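Long-range contacts in uncharacterized protein (Actinomyces odontolyticus, PDB 4MJG), which is of unknown function, belongs to the DUF4853 family, and folds around a long antiparallel beta sheet flanked by short helices: residues G160-S166 / P177-A183; R64-T70 / A129-A135; P50-V54 / P146-L151. All coordinates share one frame; numbering follows the deposited sequence.

All three contacts belong to one antiparallel sheet and mark different places in it. Contact 2, whose centre lies about 3 Å from that of the chain, joins two inner strands, contact 3 lays a loop on the neighbouring strand 44-55, and contact 1 forms the hairpin at one border. Contacts 2 and 3 touch, their centres about 12 Å apart, and backbone bonds such as V66 O to Y51 N probably tie them. Contact 1 stands farther off, with centres about 19 Å from contact 2 and about 24 Å from contact 3. No active site is known; two sulfate ions, probably from the crystallisation liquor, sit at the arginines of contact 2.

Contact 1: G160-S166 / P177-A183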
loop_
_atom_site.group_PDB
_atom_site.type_symbol
_atom_site.label_atom_id
_atom_site.label_comp_id
_atom_site.label_asym_id
_atom_site.label_seq_id
_atom_site.Cartn_x
_atom_site.Cartn_y
_atom_site.Cartn_z
ATOM N N GLY A 160 -9.467 -10.794 5.364
ATOM C CA GLY A 160 -10.932 -10.848 5.358
ATOM C C GLY A 160 -11.577 -10.918 3.982
ATOM O O GLY A 160 -12.805 -10.981 3.871
HETATM N N MSE A 161 -10.755 -10.920 2.935
HETATM C CA MSE A 161 -11.236 -10.798 1.565
HETATM C C MSE A 161 -10.918 -12.035 0.780
HETATM O O MSE A 161 -10.048 -12.818 1.170
HETATM C CB MSE A 161 -10.512 -9.613 0.939
HETATM C CG MSE A 161 -10.544 -8.384 1.842
HETATM SE SE MSE A 161 -11.704 -7.036 1.014
HETATM C CE MSE A 161 -10.302 -5.993 0.126
ATOM N N HIS A 162 -11.622 -12.221 -0.337
ATOM C CA HIS A 162 -11.330 -13.319 -1.271
ATOM C C HIS A 162 -11.309 -12.830 -2.721
ATOM O O HIS A 162 -11.946 -11.828 -3.065
ATOM C CB HIS A 162 -12.317 -14.484 -1.097
ATOM C CG HIS A 162 -13.644 -14.277 -1.763
ATOM N ND1 HIS A 162 -14.507 -13.260 -1.414
ATOM C CD2 HIS A 162 -14.264 -14.978 -2.742
ATOM C CE1 HIS A 162 -15.596 -13.335 -2.159
ATOM N NE2 HIS A 162 -15.475 -14.369 -2.972
ATOM N N VAL A 163 -10.564 -13.554 -3.555
ATOM C CA VAL A 163 -10.328 -13.159 -4.937
ATOM C C VAL A 163 -11.482 -13.552 -5.844
ATOM O O VAL A 163 -11.886 -14.710 -5.877
ATOM C CB VAL A 163 -9.053 -13.815 -5.506
ATOM C CG1 VAL A 163 -8.840 -13.401 -6.956
ATOM C CG2 VAL A 163 -7.839 -13.438 -4.677
ATOM N N THR A 164 -11.987 -12.578 -6.590
ATOM C CA THR A 164 -12.923 -12.820 -7.681
ATOM C C THR A 164 -12.342 -12.175 -8.938
ATOM O O THR A 164 -11.295 -11.533 -8.877
ATOM C CB THR A 164 -14.316 -12.232 -7.367
ATOM O OG1 THR A 164 -14.178 -10.891 -6.871
ATOM C CG2 THR A 164 -15.016 -13.069 -6.324
ATOM N N ILE A 165 -13.016 -12.338 -10.072
ATOM C CA ILE A 165 -12.567 -11.735 -11.330
ATOM C C ILE A 165 -13.722 -11.030 -12.030
ATOM O O ILE A 165 -14.776 -11.616 -12.236
ATOM C CB ILE A 165 -11.901 -12.766 -12.271
ATOM C CG1 ILE A 165 -12.702 -14.063 -12.345
ATOM C CG2 ILE A 165 -10.503 -13.096 -11.784
ATOM C CD1 ILE A 165 -12.036 -15.135 -13.179
ATOM N N SER A 166 -13.514 -9.764 -12.377
ATOM C CA SER A 166 -14.531 -8.946 -13.032
ATOM C C SER A 166 -14.055 -8.565 -14.423
ATOM O O SER A 166 -12.855 -8.556 -14.691
ATOM C CB SER A 166 -14.794 -7.670 -12.221
ATOM O OG SER A 166 -15.212 -7.968 -10.897
ATOM N N PRO A 177 -8.455 -8.973 -11.869
ATOM C CA PRO A 177 -8.715 -9.586 -10.580
ATOM C C PRO A 177 -9.265 -8.584 -9.574
ATOM O O PRO A 177 -8.756 -7.464 -9.473
ATOM C CB PRO A 177 -7.339 -10.083 -10.153
ATOM C CG PRO A 177 -6.383 -9.156 -10.808
ATOM C CD PRO A 177 -7.021 -8.725 -12.090
ATOM N N THR A 178 -10.288 -8.995 -8.833
ATOM C CA THR A 178 -10.937 -8.127 -7.863
ATOM C C THR A 178 -10.971 -8.775 -6.485
ATOM O O THR A 178 -10.899 -9.997 -6.361
ATOM C CB THR A 178 -12.385 -7.811 -8.289
ATOM O OG1 THR A 178 -13.130 -9.027 -8.382
ATOM C CG2 THR A 178 -12.409 -7.103 -9.634
ATOM N N LEU A 179 -11.088 -7.940 -5.458
ATOM C CA LEU A 179 -11.201 -8.405 -4.083
ATOM C C LEU A 179 -12.557 -8.016 -3.517
ATOM O O LEU A 179 -12.964 -6.858 -3.610
ATOM C CB LEU A 179 -10.103 -7.784 -3.224
ATOM C CG LEU A 179 -8.667 -8.080 -3.647
ATOM C CD1 LEU A 179 -7.689 -7.272 -2.810
ATOM C CD2 LEU A 179 -8.370 -9.566 -3.528
ATOM N N THR A 180 -13.253 -8.988 -2.936
ATOM C CA THR A 180 -14.535 -8.733 -2.282
ATOM C C THR A 180 -14.567 -9.396 -0.909
ATOM O O THR A 180 -13.970 -10.461 -0.701
ATOM C CB THR A 180 -15.722 -9.208 -3.147
ATOM O OG1 THR A 180 -15.373 -10.418 -3.831
ATOM C CG2 THR A 180 -16.094 -8.146 -4.170
ATOM N N THR A 181 -15.276 -8.757 0.018
ATOM C CA THR A 181 -15.285 -9.158 1.427
ATOM C C THR A 181 -15.886 -10.553 1.635
ATOM O O THR A 181 -16.781 -10.968 0.897
ATOM C CB THR A 181 -16.062 -8.137 2.285
ATOM O OG1 THR A 181 -17.392 -7.996 1.774
ATOM C CG2 THR A 181 -15.365 -6.774 2.275
ATOM N N GLY A 182 -15.381 -11.264 2.642
ATOM C CA GLY A 182 -15.814 -12.630 2.936
ATOM C C GLY A 182 -14.860 -13.658 2.356
ATOM O O GLY A 182 -14.225 -13.409 1.330
ATOM N N ALA A 183 -14.758 -14.808 3.026
ATOM C CA ALA A 183 -13.921 -15.932 2.591
ATOM C C ALA A 183 -12.449 -15.542 2.476
ATOM O O ALA A 183 -11.578 -16.404 2.402
ATOM C CB ALA A 183 -14.430 -16.505 1.272
#
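M161-I165 pairs with P177-T181 as an antiparallel beta hairpin at one border of the sheet. H162 with T180 and T164 with T178 are the hydrogen-bonded pairs. T180 O takes two donors, H162 N at 3.0 Å and the ring atom H162 ND1 at 2.9 Å, which arrive from opposite faces of its carbonyl plane. With CG lodged between the backbone N and carbonyl carbon (chi1 80°), the imidazole leans over the partner strand, and A183 CB makes an off-centre CH-pi contact with it. A leucine here would probably leave T180 O without its second donor and A183 without its aromatic partner. On the same face T164 OG1 and T178 OG1 share a hydrogen bond of 2.6 Å, and T180 OG1 adds a weak one to T164 OG1. Apolar groups occupy the other face: V163 CG2 meets L179 CD2 at 4.1 Å, and L179 also packs on V154 of helix 154-157. The selenomethionine M161 crosses L179 at about a right angle, bringing its CE to 3.8 Å from L179 CB. At the open end G182 N bonds to G160 O. The arrangement is a beta hairpin with a long connection, its strand 161-166 bordering the sheet.

Contact 2: R64-T70 / A129-A135; sequences RVVGYTT and AVRSRSA. With SO4 (sulfate ion), chain C; SO4 (sulfate ion), chain D.
R64 and R133 lay their guanidinium groups flat on one another across two inner strands of the sheet, with centres 3.8 Å apart and planes 17° from parallel. R64 NH1 bonds to S134 O at 3.2 Å, in the carbonyl plane on a lone pair, and also to O2 of the sulfate ion of chain C. R64 NH2 donates to O4 of the same sulfate at 3.1 Å. The bend of the R64 chain at chi3 (-53°) brings its head here, with S134 O and the sulfate both at the edge of the group. R133, extended from CG to NE, gives its NE proton to O3 of the chain D sulfate at 3.0 Å. C136 N and R15 NH1 supply further hydrogen bonds to bound sulfate.

Next to the arginines along the strands, one of the two bonds between S134 and V65 is made by a side chain: S134 N bonds to V65 O, whereas V65 N is met by S134 OG at 2.9 Å, almost straight. That hydroxyl passes its own proton to A135 O. Water 1 links V65 O to S132 OG, giving the carbonyl a second donor, and S132 O accepts G67 N from above its carbonyl plane. Farther along, the register shifts by one residue and regular pairing resumes: T70 N bonds to V130 O, and V130 N returns to T70 O at 2.8 Å. Water 2 joins V130 O to T70 OG1. Serine hydroxyls and waters thus supplement the backbone bonds beside the V66-R133 bridge and at the T70-V130 pair. R64, R133 and nearby R15 gather positive charge that the sulfates, probably from the crystallisation liquor, are likely to offset, making the arginine stack tolerable; the site may suit anions, although no natural ligand is known.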
loop_
_atom_site.group_PDB
_atom_site.type_symbol
_atom_site.label_atom_id
_atom_site.label_comp_id
_atom_site.label_asym_id
_atom_site.label_seq_id
_atom_site.Cartn_x
_atom_site.Cartn_y
_atom_site.Cartn_z
ATOM N N ARG A 64 13.566 -2.598 0.580
ATOM C CA ARG A 64 12.328 -1.862 0.715
ATOM C C ARG A 64 11.228 -2.710 0.096
ATOM O O ARG A 64 11.472 -3.417 -0.876
ATOM C CB ARG A 64 12.456 -0.557 -0.062
ATOM C CG ARG A 64 11.311 0.407 0.125
ATOM C CD ARG A 64 11.408 1.568 -0.854
ATOM N NE ARG A 64 12.707 2.239 -0.816
ATOM C CZ ARG A 64 13.124 3.045 0.159
ATOM N NH1 ARG A 64 12.365 3.290 1.226
ATOM N NH2 ARG A 64 14.327 3.598 0.076
ATOM N N VAL A 65 10.020 -2.633 0.637
ATOM C CA VAL A 65 8.902 -3.386 0.067
ATOM C C VAL A 65 7.762 -2.466 -0.385
ATOM O O VAL A 65 7.149 -1.747 0.417
ATOM C CB VAL A 65 8.404 -4.512 1.010
ATOM C CG1 VAL A 65 7.951 -3.975 2.360
ATOM C CG2 VAL A 65 7.290 -5.310 0.352
ATOM N N VAL A 66 7.516 -2.486 -1.695
ATOM C CA VAL A 66 6.346 -1.863 -2.289
ATOM C C VAL A 66 5.240 -2.909 -2.257
ATOM O O VAL A 66 5.424 -4.019 -2.758
ATOM C CB VAL A 66 6.610 -1.442 -3.752
ATOM C CG1 VAL A 66 5.336 -0.932 -4.409
ATOM C CG2 VAL A 66 7.717 -0.396 -3.823
ATOM N N GLY A 67 4.100 -2.566 -1.674
ATOM C CA GLY A 67 3.004 -3.526 -1.515
ATOM C C GLY A 67 2.107 -3.620 -2.732
ATOM O O GLY A 67 2.426 -3.092 -3.802
ATOM N N TYR A 68 0.978 -4.305 -2.568
ATOM C CA TYR A 68 -0.036 -4.369 -3.616
ATOM C C TYR A 68 -0.531 -2.976 -3.910
ATOM O O TYR A 68 -0.554 -2.116 -3.027
ATOM C CB TYR A 68 -1.220 -5.231 -3.185
ATOM C CG TYR A 68 -0.980 -6.715 -3.314
ATOM C CD1 TYR A 68 -1.285 -7.394 -4.491
ATOM C CD2 TYR A 68 -0.465 -7.440 -2.255
ATOM C CE1 TYR A 68 -1.073 -8.754 -4.613
ATOM C CE2 TYR A 68 -0.248 -8.794 -2.367
ATOM C CZ TYR A 68 -0.554 -9.444 -3.550
ATOM O OH TYR A 68 -0.333 -10.790 -3.654
ATOM N N THR A 69 -0.900 -2.747 -5.162
ATOM C CA THR A 69 -1.571 -1.521 -5.540
ATOM C C THR A 69 -3.005 -1.903 -5.865
ATOM O O THR A 69 -3.230 -2.726 -6.743
ATOM C CB THR A 69 -0.906 -0.876 -6.761
ATOM O OG1 THR A 69 0.474 -0.591 -6.463
ATOM C CG2 THR A 69 -1.624 0.407 -7.141
ATOM N N THR A 70 -3.962 -1.351 -5.121
ATOM C CA THR A 70 -5.375 -1.642 -5.356
ATOM C C THR A 70 -6.136 -0.379 -5.695
ATOM O O THR A 70 -5.762 0.714 -5.274
ATOM C CB THR A 70 -6.045 -2.326 -4.149
ATOM O OG1 THR A 70 -6.013 -1.464 -3.006
ATOM C CG2 THR A 70 -5.342 -3.620 -3.825
ATOM N N ALA A 129 -6.332 5.033 -5.963
ATOM C CA ALA A 129 -5.302 4.012 -5.883
ATOM C C ALA A 129 -4.672 4.001 -4.491
ATOM O O ALA A 129 -4.302 5.044 -3.961
ATOM C CB ALA A 129 -4.243 4.260 -6.946
ATOM N N VAL A 130 -4.546 2.814 -3.907
ATOM C CA VAL A 130 -3.918 2.649 -2.593
ATOM C C VAL A 130 -2.623 1.869 -2.772
ATOM O O VAL A 130 -2.643 0.714 -3.203
ATOM C CB VAL A 130 -4.840 1.912 -1.610
ATOM C CG1 VAL A 130 -4.224 1.890 -0.221
ATOM C CG2 VAL A 130 -6.201 2.582 -1.565
ATOM N N ARG A 131 -1.505 2.521 -2.463
ATOM C CA ARG A 131 -0.175 1.968 -2.691
ATOM C C ARG A 131 0.640 2.082 -1.392
ATOM O O ARG A 131 0.484 3.028 -0.620
ATOM C CB ARG A 131 0.501 2.699 -3.861
ATOM C CG ARG A 131 1.977 2.377 -4.070
ATOM C CD ARG A 131 2.457 2.828 -5.445
ATOM N NE ARG A 131 3.904 2.682 -5.612
ATOM C CZ ARG A 131 4.823 3.494 -5.084
ATOM N NH1 ARG A 131 4.471 4.529 -4.321
ATOM N NH2 ARG A 131 6.117 3.264 -5.311
ATOM N N SER A 132 1.476 1.095 -1.121
ATOM C CA SER A 132 2.340 1.131 0.060
ATOM C C SER A 132 3.793 1.060 -0.358
ATOM O O SER A 132 4.118 0.485 -1.390
ATOM C CB SER A 132 1.995 -0.004 1.027
ATOM O OG SER A 132 2.588 -1.222 0.629
ATOM N N ARG A 133 4.660 1.669 0.442
ATOM C CA ARG A 133 6.089 1.671 0.179
ATOM C C ARG A 133 6.810 1.810 1.517
ATOM O O ARG A 133 6.912 2.900 2.071
ATOM C CB ARG A 133 6.451 2.809 -0.772
ATOM C CG ARG A 133 7.938 2.927 -1.072
ATOM C CD ARG A 133 8.206 3.888 -2.224
ATOM N NE ARG A 133 9.629 3.975 -2.560
ATOM C CZ ARG A 133 10.503 4.803 -1.988
ATOM N NH1 ARG A 133 10.129 5.637 -1.025
ATOM N NH2 ARG A 133 11.772 4.792 -2.376
ATOM N N SER A 134 7.294 0.692 2.042
ATOM C CA SER A 134 7.945 0.672 3.351
ATOM C C SER A 134 9.176 1.566 3.389
ATOM O O SER A 134 9.689 1.987 2.351
ATOM C CB SER A 134 8.381 -0.750 3.719
ATOM O OG SER A 134 9.595 -1.084 3.066
ATOM N N ALA A 135 9.647 1.833 4.604
ATOM C CA ALA A 135 10.956 2.435 4.810
ATOM C C ALA A 135 12.004 1.404 4.446
ATOM O O ALA A 135 11.677 0.231 4.247
ATOM C CB ALA A 135 11.117 2.855 6.261
HETATM S S SO4 C . 13.923 5.429 3.834
HETATM O O1 SO4 C . 13.815 4.453 4.945
HETATM O O2 SO4 C . 12.594 5.700 3.238
HETATM O O3 SO4 C . 14.467 6.699 4.366
HETATM O O4 SO4 C . 14.841 4.889 2.806
HETATM S S SO4 D . 9.918 4.299 -6.244
HETATM O O1 SO4 D . 9.016 5.374 -5.766
HETATM O O2 SO4 D . 11.332 4.737 -6.135
HETATM O O3 SO4 D . 9.698 3.085 -5.423
HETATM O O4 SO4 D . 9.605 3.996 -7.660
HETATM O O HOH W 1 4.898 -1.568 2.073
HETATM O O HOH W 2 -3.312 -1.683 -1.711
#

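Contact 3: P50-V54 / P146-L151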
loop_
_atom_site.group_PDB
_atom_site.type_symbol
_atom_site.label_atom_id
_atom_site.label_comp_id
_atom_site.label_asym_id
_atom_site.label_seq_id
_atom_site.Cartn_x
_atom_site.Cartn_y
_atom_site.Cartn_z
ATOM N N PRO A 50 3.024 -6.778 -5.443
ATOM C CA PRO A 50 4.096 -6.268 -4.605
ATOM C C PRO A 50 5.451 -6.745 -5.088
ATOM O O PRO A 50 5.552 -7.773 -5.766
ATOM C CB PRO A 50 3.786 -6.878 -3.246
ATOM C CG PRO A 50 3.173 -8.190 -3.582
ATOM C CD PRO A 50 2.358 -7.938 -4.820
ATOM N N TYR A 51 6.484 -6.000 -4.726
ATOM C CA TYR A 51 7.840 -6.345 -5.095
ATOM C C TYR A 51 8.809 -5.700 -4.117
ATOM O O TYR A 51 8.456 -4.768 -3.391
ATOM C CB TYR A 51 8.141 -5.902 -6.535
ATOM C CG TYR A 51 7.981 -4.417 -6.779
ATOM C CD1 TYR A 51 6.740 -3.876 -7.095
ATOM C CD2 TYR A 51 9.073 -3.549 -6.698
ATOM C CE1 TYR A 51 6.588 -2.519 -7.324
ATOM C CE2 TYR A 51 8.930 -2.191 -6.923
ATOM C CZ TYR A 51 7.684 -1.682 -7.234
ATOM O OH TYR A 51 7.533 -0.330 -7.463
ATOM N N VAL A 52 10.028 -6.217 -4.097
ATOM C CA VAL A 52 11.077 -5.713 -3.221
ATOM C C VAL A 52 12.111 -5.012 -4.086
ATOM O O VAL A 52 12.327 -5.401 -5.236
ATOM C CB VAL A 52 11.726 -6.868 -2.441
ATOM C CG1 VAL A 52 12.872 -6.375 -1.571
ATOM C CG2 VAL A 52 10.682 -7.580 -1.595
ATOM N N GLN A 53 12.741 -3.972 -3.546
ATOM C CA GLN A 53 13.854 -3.328 -4.238
ATOM C C GLN A 53 14.929 -2.880 -3.258
ATOM O O GLN A 53 14.662 -2.678 -2.077
ATOM C CB GLN A 53 13.370 -2.158 -5.099
ATOM C CG GLN A 53 12.716 -1.027 -4.335
ATOM C CD GLN A 53 12.327 0.133 -5.237
ATOM O OE1 GLN A 53 11.761 -0.064 -6.313
ATOM N NE2 GLN A 53 12.610 1.353 -4.792
ATOM N N VAL A 54 16.144 -2.731 -3.773
ATOM C CA VAL A 54 17.298 -2.331 -2.975
ATOM C C VAL A 54 17.100 -0.896 -2.501
ATOM O O VAL A 54 16.395 -0.118 -3.141
ATOM C CB VAL A 54 18.603 -2.434 -3.800
ATOM C CG1 VAL A 54 19.817 -2.038 -2.966
ATOM C CG2 VAL A 54 18.773 -3.846 -4.343
ATOM N N PRO A 146 16.926 -8.473 -4.635
ATOM C CA PRO A 146 15.591 -8.258 -4.080
ATOM C C PRO A 146 14.587 -9.387 -4.359
ATOM O O PRO A 146 13.600 -9.532 -3.631
ATOM C CB PRO A 146 15.137 -6.955 -4.751
ATOM C CG PRO A 146 15.941 -6.853 -6.002
ATOM C CD PRO A 146 17.254 -7.502 -5.697
ATOM N N GLY A 147 14.838 -10.185 -5.391
ATOM C CA GLY A 147 13.935 -11.270 -5.747
ATOM C C GLY A 147 14.032 -12.503 -4.864
ATOM O O GLY A 147 13.248 -13.440 -5.030
ATOM N N GLN A 148 14.992 -12.524 -3.936
ATOM C CA GLN A 148 15.169 -13.672 -3.042
ATOM C C GLN A 148 14.000 -13.849 -2.067
ATOM O O GLN A 148 13.760 -14.953 -1.595
ATOM C CB GLN A 148 16.498 -13.574 -2.268
ATOM C CG GLN A 148 16.529 -12.526 -1.162
ATOM C CD GLN A 148 17.912 -12.346 -0.547
ATOM O OE1 GLN A 148 18.385 -13.206 0.196
ATOM N NE2 GLN A 148 18.559 -11.221 -0.841
ATOM N N PHE A 149 13.273 -12.770 -1.779
ATOM C CA PHE A 149 12.253 -12.779 -0.723
ATOM C C PHE A 149 10.877 -13.162 -1.230
ATOM O O PHE A 149 10.364 -12.540 -2.152
ATOM C CB PHE A 149 12.151 -11.404 -0.082
ATOM C CG PHE A 149 13.454 -10.886 0.441
ATOM C CD1 PHE A 149 14.005 -11.410 1.601
ATOM C CD2 PHE A 149 14.130 -9.878 -0.226
ATOM C CE1 PHE A 149 15.205 -10.934 2.085
ATOM C CE2 PHE A 149 15.331 -9.397 0.254
ATOM C CZ PHE A 149 15.869 -9.925 1.412
ATOM N N VAL A 150 10.280 -14.179 -0.614
ATOM C CA VAL A 150 8.905 -14.562 -0.927
ATOM C C VAL A 150 7.970 -13.460 -0.466
ATOM O O VAL A 150 8.209 -12.833 0.562
ATOM C CB VAL A 150 8.476 -15.892 -0.257
ATOM C CG1 VAL A 150 9.360 -17.033 -0.733
ATOM C CG2 VAL A 150 8.490 -15.790 1.267
ATOM N N LEU A 151 6.905 -13.243 -1.230
ATOM C CA LEU A 151 5.907 -12.226 -0.917
ATOM C C LEU A 151 4.549 -12.878 -0.702
ATOM O O LEU A 151 4.275 -13.938 -1.255
ATOM C CB LEU A 151 5.828 -11.221 -2.059
ATOM C CG LEU A 151 7.065 -10.333 -2.200
ATOM C CD1 LEU A 151 7.178 -9.770 -3.604
ATOM C CD2 LEU A 151 7.037 -9.223 -1.164
#
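V52 lies on the extended strand 51-54 and faces P146, from which the loop turns through helical backbone angles at 146-148 before running on to L151; the two backbones come to 5.2 Å between Q53 CA and P146 CA, and separate to 7.2 Å between P50 CA and L151 CA. The side chains close the gap between them. P146 CB sits against the carbonyl oxygen V52 O at 3.2 Å. V52 CG1, anti to the backbone N (chi1 177°), reaches P146 CB at 3.9 Å and F149 CD2 at 4.0 Å, while the other branch, CG2, turns to L151 CD2. One valine therefore serves three partners. F149 meets V52 CG1 through CD2, at an oblique angle to its ring; Q148 CG rests over the centre of one face of that ring, and Y63 of the adjacent strand stacks on it edge-to-face.

L151 CD1 lies 3.4 Å from the carbonyl oxygen P50 O, with P50 CG at 4.3 Å. P146 CD meets V54 CG2 at 4.2 Å, the two side chains crossing at a slant. Y51 and Q53 point their side chains the other way, and the Q53 side chain comes close to a bound sulfate ion. The loop has further supports: Q148 NE2 bonds to P142 O and D145 O, and F149 and L151 both pack on I22 of helix 18-24. The contact is thus held by van der Waals packing of aliphatic and aromatic groups, in the manner of a loop covering one face of an antiparallel beta sheet beside a flanking helix.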